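Local coordinates for 3'3'-cGAMP-specific phosphodiesterase 3 (PDB 5Z7C), which is a largely helical bacterial protein of the HD-domain family, with two HD-type regions in a single chain, at residues L25-S28 with L29-L33; W125-R128 with I129-I133; E185-K188 with G189-P193. The protein carries 2 engineered substitutions. All blocks are in the same frame, centred on the assembly; numbering follows the deposited sequence.

Interaction 1 (L25-S28 with L29-L33); sequences LMIS and LTTAL
Leu25 and Leu29 meet one turn apart on helix 22-35, and both backbone and side chains take part. Among the backbone bonds, Leu29 N reaches Leu25 O at 3.0 Å with an N-H...O angle of 169°, and Ala32 N reaches Ser28 O at 3.2 Å.

The hydroxyl contribution comes from Thr31. Its OG1 lies beside its own backbone N and anti to the carbonyl carbon (chi1 -62°), which turns the hydroxyl back toward the preceding turn. Thr31 OG1 donates to Ile27 O at 2.6 Å, while Thr31 N donates to the same Ile27 O at 2.8 Å. The two donors approach from opposite faces of the carbonyl plane, each tilted about 30° out of it.

Apolar packing pairs Leu25 CG with Leu29 CG at 4.2 Å, the two side chains crossing at a slant. Farther out, Leu29 lies against Ile279 and Phe283 of helix 273-290, and Ile27 and Thr31 both touch Ile45 of helix 43-56.

The chemistry implies a division of roles: Thr31, only partly covered, spends its hydroxyl on a carbonyl of its own helix, which lets its side chain lie against Ile45 with its polar atom already bonded, and Leu29 presents hydrocarbon to helix 273-290.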
loop_
_atom_site.group_PDB
_atom_site.type_symbol
_atom_site.label_atom_id
_atom_site.label_comp_id
_atom_site.label_asym_id
_atom_site.label_seq_id
_atom_site.Cartn_x
_atom_site.Cartn_y
_atom_site.Cartn_z
ATOM N N LEU A 25 9.136 -1.280 8.489
ATOM C CA LEU A 25 8.089 -0.422 8.031
ATOM C C LEU A 25 7.696 -0.694 6.608
ATOM O O LEU A 25 6.553 -0.592 6.284
ATOM C CB LEU A 25 8.432 1.040 8.213
ATOM C CG LEU A 25 7.197 1.903 8.027
ATOM C CD1 LEU A 25 6.147 1.470 8.955
ATOM C CD2 LEU A 25 7.468 3.325 8.173
ATOM N N MET A 26 8.644 -0.991 5.748
ATOM C CA MET A 26 8.324 -1.268 4.367
ATOM C C MET A 26 7.480 -2.476 4.231
ATOM O O MET A 26 6.581 -2.497 3.447
ATOM C CB MET A 26 9.569 -1.481 3.546
ATOM C CG MET A 26 10.192 -0.244 3.044
ATOM S SD MET A 26 9.113 0.675 2.077
ATOM C CE MET A 26 9.658 2.267 2.364
ATOM N N ILE A 27 7.772 -3.496 4.990
ATOM C CA ILE A 27 7.035 -4.709 4.872
ATOM C C ILE A 27 5.611 -4.411 5.219
ATOM O O ILE A 27 4.706 -4.891 4.590
ATOM C CB ILE A 27 7.622 -5.755 5.794
ATOM C CG1 ILE A 27 8.970 -6.182 5.257
ATOM C CG2 ILE A 27 6.750 -6.931 5.903
ATOM C CD1 ILE A 27 9.577 -7.324 5.937
ATOM N N SER A 28 5.408 -3.653 6.265
ATOM C CA SER A 28 4.079 -3.370 6.701
ATOM C C SER A 28 3.306 -2.565 5.714
ATOM O O SER A 28 2.168 -2.827 5.454
ATOM C CB SER A 28 4.168 -2.582 7.976
ATOM O OG SER A 28 4.158 -3.444 9.073
ATOM N N LEU A 29 3.914 -1.509 5.236
ATOM C CA LEU A 29 3.282 -0.642 4.294
ATOM C C LEU A 29 3.056 -1.385 3.027
ATOM O O LEU A 29 2.098 -1.183 2.346
ATOM C CB LEU A 29 4.148 0.561 4.026
ATOM C CG LEU A 29 4.198 1.601 5.119
ATOM C CD1 LEU A 29 4.815 2.846 4.644
ATOM C CD2 LEU A 29 2.854 1.862 5.676
ATOM N N THR A 30 4.014 -2.200 2.680
ATOM C CA THR A 30 3.953 -2.953 1.461
ATOM C C THR A 30 2.827 -3.956 1.497
ATOM O O THR A 30 2.120 -4.133 0.530
ATOM C CB THR A 30 5.347 -3.515 1.138
ATOM O OG1 THR A 30 6.248 -2.434 0.969
ATOM C CG2 THR A 30 5.401 -4.417 -0.068
ATOM N N THR A 31 2.695 -4.630 2.613
ATOM C CA THR A 31 1.667 -5.612 2.750
ATOM C C THR A 31 0.314 -4.981 2.622
ATOM O O THR A 31 -0.573 -5.541 2.018
ATOM C CB THR A 31 1.759 -6.232 4.099
ATOM O OG1 THR A 31 3.024 -6.863 4.196
ATOM C CG2 THR A 31 0.705 -7.261 4.290
ATOM N N ALA A 32 0.121 -3.858 3.270
ATOM C CA ALA A 32 -1.169 -3.233 3.240
ATOM C C ALA A 32 -1.571 -2.747 1.872
ATOM O O ALA A 32 -2.657 -3.020 1.418
ATOM C CB ALA A 32 -1.186 -2.118 4.199
ATOM N N LEU A 33 -0.712 -2.009 1.223
ATOM C CA LEU A 33 -1.057 -1.498 -0.069
ATOM C C LEU A 33 -1.229 -2.667 -1.017
ATOM O O LEU A 33 -1.771 -2.524 -2.092
ATOM C CB LEU A 33 -0.015 -0.508 -0.556
ATOM C CG LEU A 33 -0.273 0.290 -1.821
ATOM C CD1 LEU A 33 0.351 1.650 -1.720
ATOM C CD2 LEU A 33 0.263 -0.409 -3.023
#

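Interaction 2 (W125-R128 with I129-I133); sequences WTER and ILTTI
Trp125 to Ile129 and Thr126 to Leu130 are joined by i to i+4 backbone bonds in the first turn of helix 125-137, Ile129 N lying 3.1 Å from Trp125 O and Leu130 N 3.3 Å from Thr126 O. The main side-chain contact is a CH-pi interaction. Ile129 CG1 stands over one face of the Trp125 indole, 4.2 Å from the centroid of the six-membered ring and 6° off its normal, and CD1 follows over the same face. Trp125 sets this up by carrying CG anti to its backbone N (chi1 -152°), beside the carbonyl carbon. At another part of the indole, CD1 of Trp125 meets the Arg128 guanidinium at its edge, in plane.

Two threonines double the backbone bonding. Thr131 OG1 donates to Glu127 O at 2.6 Å from 43° above the carbonyl plane, while Thr131 N arrives almost in line with the carbonyl bond. At Arg128 O the donors are Thr132 N and Thr132 OG1, both at 2.8 Å, coming from opposite faces of the plane. Thr132 also packs against Ile115 and Val116 of helix 108-118, on the buried side of the helix.

At this exposed site, then, the hydroxyls reinforce carbonyls already used by the helix, while aliphatic carbon of Ile129, from the next turn, covers one face of the indole.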
loop_
_atom_site.group_PDB
_atom_site.type_symbol
_atom_site.label_atom_id
_atom_site.label_comp_id
_atom_site.label_asym_id
_atom_site.label_seq_id
_atom_site.Cartn_x
_atom_site.Cartn_y
_atom_site.Cartn_z
ATOM N N TRP A 125 -8.006 19.355 -27.250
ATOM C CA TRP A 125 -9.081 18.483 -26.925
ATOM C C TRP A 125 -9.378 17.564 -28.051
ATOM O O TRP A 125 -9.424 16.378 -27.886
ATOM C CB TRP A 125 -10.304 19.281 -26.637
ATOM C CG TRP A 125 -11.136 18.585 -25.736
ATOM C CD1 TRP A 125 -10.870 18.289 -24.454
ATOM C CD2 TRP A 125 -12.388 18.046 -26.023
ATOM N NE1 TRP A 125 -11.897 17.599 -23.905
ATOM C CE2 TRP A 125 -12.849 17.436 -24.862
ATOM C CE3 TRP A 125 -13.170 18.025 -27.148
ATOM C CZ2 TRP A 125 -14.047 16.826 -24.797
ATOM C CZ3 TRP A 125 -14.335 17.430 -27.086
ATOM C CH2 TRP A 125 -14.784 16.835 -25.919
ATOM N N THR A 126 -9.618 18.112 -29.207
ATOM C CA THR A 126 -9.938 17.281 -30.319
ATOM C C THR A 126 -8.870 16.234 -30.548
ATOM O O THR A 126 -9.165 15.153 -30.981
ATOM C CB THR A 126 -10.161 18.114 -31.560
ATOM O OG1 THR A 126 -11.540 18.456 -31.635
ATOM C CG2 THR A 126 -9.803 17.340 -32.780
ATOM N N GLU A 127 -7.627 16.539 -30.246
ATOM C CA GLU A 127 -6.556 15.597 -30.494
ATOM C C GLU A 127 -6.608 14.467 -29.514
ATOM O O GLU A 127 -6.394 13.329 -29.845
ATOM C CB GLU A 127 -5.216 16.284 -30.333
ATOM C CG GLU A 127 -4.521 16.606 -31.625
ATOM C CD GLU A 127 -4.526 15.451 -32.595
ATOM O OE1 GLU A 127 -4.974 15.640 -33.739
ATOM O OE2 GLU A 127 -4.081 14.350 -32.215
ATOM N N ARG A 128 -6.868 14.821 -28.278
ATOM C CA ARG A 128 -6.920 13.888 -27.200
ATOM C C ARG A 128 -7.981 12.855 -27.408
ATOM O O ARG A 128 -7.806 11.711 -27.076
ATOM C CB ARG A 128 -7.192 14.645 -25.920
ATOM C CG ARG A 128 -6.164 15.695 -25.641
ATOM C CD ARG A 128 -5.959 15.930 -24.151
ATOM N NE ARG A 128 -7.177 16.394 -23.504
ATOM C CZ ARG A 128 -7.460 16.194 -22.230
ATOM N NH1 ARG A 128 -6.621 15.548 -21.455
ATOM N NH2 ARG A 128 -8.586 16.643 -21.735
ATOM N N ILE A 129 -9.105 13.259 -27.947
ATOM C CA ILE A 129 -10.136 12.313 -28.232
ATOM C C ILE A 129 -9.711 11.389 -29.332
ATOM O O ILE A 129 -9.925 10.206 -29.250
ATOM C CB ILE A 129 -11.393 13.019 -28.619
ATOM C CG1 ILE A 129 -11.748 14.000 -27.536
ATOM C CG2 ILE A 129 -12.508 12.046 -28.806
ATOM C CD1 ILE A 129 -12.240 13.381 -26.299
ATOM N N LEU A 130 -9.134 11.924 -30.375
ATOM C CA LEU A 130 -8.755 11.077 -31.459
ATOM C C LEU A 130 -7.696 10.119 -31.015
ATOM O O LEU A 130 -7.733 8.959 -31.332
ATOM C CB LEU A 130 -8.276 11.907 -32.626
ATOM C CG LEU A 130 -9.435 12.613 -33.289
ATOM C CD1 LEU A 130 -8.978 13.354 -34.458
ATOM C CD2 LEU A 130 -10.472 11.649 -33.676
ATOM N N THR A 131 -6.730 10.620 -30.284
ATOM C CA THR A 131 -5.671 9.795 -29.779
ATOM C C THR A 131 -6.141 8.757 -28.809
ATOM O O THR A 131 -5.666 7.659 -28.830
ATOM C CB THR A 131 -4.633 10.640 -29.132
ATOM O OG1 THR A 131 -4.384 11.755 -29.976
ATOM C CG2 THR A 131 -3.381 9.887 -28.995
ATOM N N THR A 132 -7.040 9.113 -27.929
ATOM C CA THR A 132 -7.544 8.138 -26.983
ATOM C C THR A 132 -8.311 7.039 -27.676
ATOM O O THR A 132 -8.318 5.911 -27.252
ATOM C CB THR A 132 -8.240 8.733 -25.727
ATOM O OG1 THR A 132 -9.343 9.541 -26.097
ATOM C CG2 THR A 132 -7.317 9.514 -24.906
ATOM N N ILE A 133 -8.999 7.398 -28.733
ATOM C CA ILE A 133 -9.720 6.426 -29.506
ATOM C C ILE A 133 -8.759 5.479 -30.172
ATOM O O ILE A 133 -9.028 4.315 -30.284
ATOM C CB ILE A 133 -10.663 7.089 -30.489
ATOM C CG1 ILE A 133 -11.850 7.636 -29.741
ATOM C CG2 ILE A 133 -11.215 6.119 -31.465
ATOM C CD1 ILE A 133 -12.796 8.348 -30.586
#

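Interaction 3 (E185-K188 with G189-P193); sequences EQRK and GEAIP
Arg187 meets Ala191 and Ile192 across a turn in the loop that leads to helix 194-211. Its course starts at CB, which is 3.9 Å from Ile192 CG1 and 4.0 Å from Ala191 CB, so the base of the side chain sits on hydrocarbon. Arg187 CG lies beside the backbone N and anti to the carbonyl carbon (chi1 -75°), and the chain then runs extended as far as NE. On the way CD passes Ala191 O at 3.5 Å. NE donates to Glu185 OE1 at 2.9 Å as part of a salt bridge, approaching from above the carboxylate plane. At the tip, the guanidinium divides its two terminal nitrogens: NH2 adds a weak bond to the same Glu185 OE1, and NH1 makes a weak bond of 3.2 Å to Ala191 O, bent to 133° at the hydrogen. Ala191 O lies obliquely to the guanidinium.

The turn itself is closed by Ala191 N, which donates to Lys188 O at 3.2 Å with an angle of 151°. Between them Gly189 takes a positive phi. Arg187 also touches Ser173 and Glu176, and Pro193 holds the N-cap position before helix 194-211.

The guanidinium thus bridges a carboxylate before the turn and the carbonyl of its last residue. Most of the polar hold rests on the salt bridge, with the bond to Ala191 O a weaker tie, and the charge of Arg187 is probably offset at least in part by Glu185, with Glu176 also close by.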
loop_
_atom_site.group_PDB
_atom_site.type_symbol
_atom_site.label_atom_id
_atom_site.label_comp_id
_atom_site.label_asym_id
_atom_site.label_seq_id
_atom_site.Cartn_x
_atom_site.Cartn_y
_atom_site.Cartn_z
ATOM N N GLU A 185 9.730 -1.887 -22.834
ATOM C CA GLU A 185 10.825 -1.653 -23.742
ATOM C C GLU A 185 11.232 -2.815 -24.615
ATOM O O GLU A 185 12.102 -2.669 -25.445
ATOM C CB GLU A 185 12.038 -1.193 -22.973
ATOM C CG GLU A 185 12.017 0.222 -22.560
ATOM C CD GLU A 185 13.151 0.524 -21.649
ATOM O OE1 GLU A 185 13.382 -0.263 -20.728
ATOM O OE2 GLU A 185 13.823 1.537 -21.844
ATOM N N GLN A 186 10.625 -3.962 -24.428
ATOM C CA GLN A 186 10.985 -5.093 -25.224
ATOM C C GLN A 186 12.455 -5.458 -25.119
ATOM O O GLN A 186 13.093 -5.765 -26.099
ATOM C CB GLN A 186 10.624 -4.799 -26.649
ATOM C CG GLN A 186 9.194 -5.071 -26.951
ATOM C CD GLN A 186 8.308 -3.937 -26.564
ATOM O OE1 GLN A 186 8.600 -2.788 -26.844
ATOM N NE2 GLN A 186 7.210 -4.249 -25.920
ATOM N N ARG A 187 12.978 -5.415 -23.909
ATOM C CA ARG A 187 14.302 -5.889 -23.603
ATOM C C ARG A 187 14.328 -7.379 -23.607
ATOM O O ARG A 187 13.353 -8.015 -23.258
ATOM C CB ARG A 187 14.700 -5.442 -22.224
ATOM C CG ARG A 187 15.048 -4.017 -22.114
ATOM C CD ARG A 187 15.365 -3.698 -20.708
ATOM N NE ARG A 187 15.478 -2.279 -20.525
ATOM C CZ ARG A 187 16.612 -1.623 -20.631
ATOM N NH1 ARG A 187 17.713 -2.279 -20.900
ATOM N NH2 ARG A 187 16.647 -0.321 -20.463
ATOM N N LYS A 188 15.461 -7.954 -23.997
ATOM C CA LYS A 188 15.597 -9.407 -24.052
ATOM C C LYS A 188 16.886 -9.890 -23.393
ATOM O O LYS A 188 17.923 -9.234 -23.480
ATOM C CB LYS A 188 15.533 -9.896 -25.501
ATOM C CG LYS A 188 16.045 -8.889 -26.519
ATOM C CD LYS A 188 15.683 -9.303 -27.935
ATOM C CE LYS A 188 14.177 -9.378 -28.122
ATOM N NZ LYS A 188 13.806 -10.125 -29.355
ATOM N N GLY A 189 16.808 -11.053 -22.756
ATOM C CA GLY A 189 17.966 -11.675 -22.141
ATOM C C GLY A 189 18.531 -10.904 -20.967
ATOM O O GLY A 189 17.837 -10.650 -19.981
ATOM N N GLU A 190 19.801 -10.534 -21.074
ATOM C CA GLU A 190 20.471 -9.838 -20.028
ATOM C C GLU A 190 20.458 -8.354 -20.229
ATOM O O GLU A 190 21.126 -7.620 -19.536
ATOM C CB GLU A 190 21.874 -10.378 -19.896
ATOM C CG GLU A 190 21.866 -11.845 -19.628
ATOM C CD GLU A 190 23.218 -12.399 -19.354
ATOM O OE1 GLU A 190 23.852 -11.985 -18.388
ATOM O OE2 GLU A 190 23.648 -13.279 -20.094
ATOM N N ALA A 191 19.706 -7.932 -21.217
ATOM C CA ALA A 191 19.330 -6.556 -21.357
ATOM C C ALA A 191 18.442 -6.228 -20.185
ATOM O O ALA A 191 18.441 -5.128 -19.689
ATOM C CB ALA A 191 18.623 -6.350 -22.628
ATOM N N ILE A 192 17.663 -7.211 -19.775
ATOM C CA ILE A 192 16.814 -7.077 -18.625
ATOM C C ILE A 192 17.591 -7.065 -17.345
ATOM O O ILE A 192 18.420 -7.921 -17.125
ATOM C CB ILE A 192 15.911 -8.256 -18.516
ATOM C CG1 ILE A 192 15.230 -8.507 -19.845
ATOM C CG2 ILE A 192 14.904 -8.025 -17.440
ATOM C CD1 ILE A 192 14.231 -9.586 -19.783
ATOM N N PRO A 193 17.261 -6.177 -16.435
ATOM C CA PRO A 193 17.949 -6.146 -15.160
ATOM C C PRO A 193 17.731 -7.401 -14.362
ATOM O O PRO A 193 16.711 -8.007 -14.444
ATOM C CB PRO A 193 17.304 -4.958 -14.489
ATOM C CG PRO A 193 17.125 -4.056 -15.570
ATOM C CD PRO A 193 16.647 -4.878 -16.702
#

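Interaction 1 is buried, its centre about 6 Å from that of the chain, whereas interactions 2 and 3 are surface contacts about 33 and 28 Å out. No two of them touch: the nearest atoms of interactions 2 and 3 are about 18 Å apart, although both belong to the first of the two HD-type regions. Interactions 1 and 2 each lie within one helix, 22-35 and 125-137, and share threonine hydroxyls bonded to carbonyls one turn back. They differ in what else they carry: leucine packing inside, an indole face and a guanidinium outside. Interaction 3 belongs to a loop before helix 194-211, where a salt bridge and a turn bond replace the repeating helical bonds.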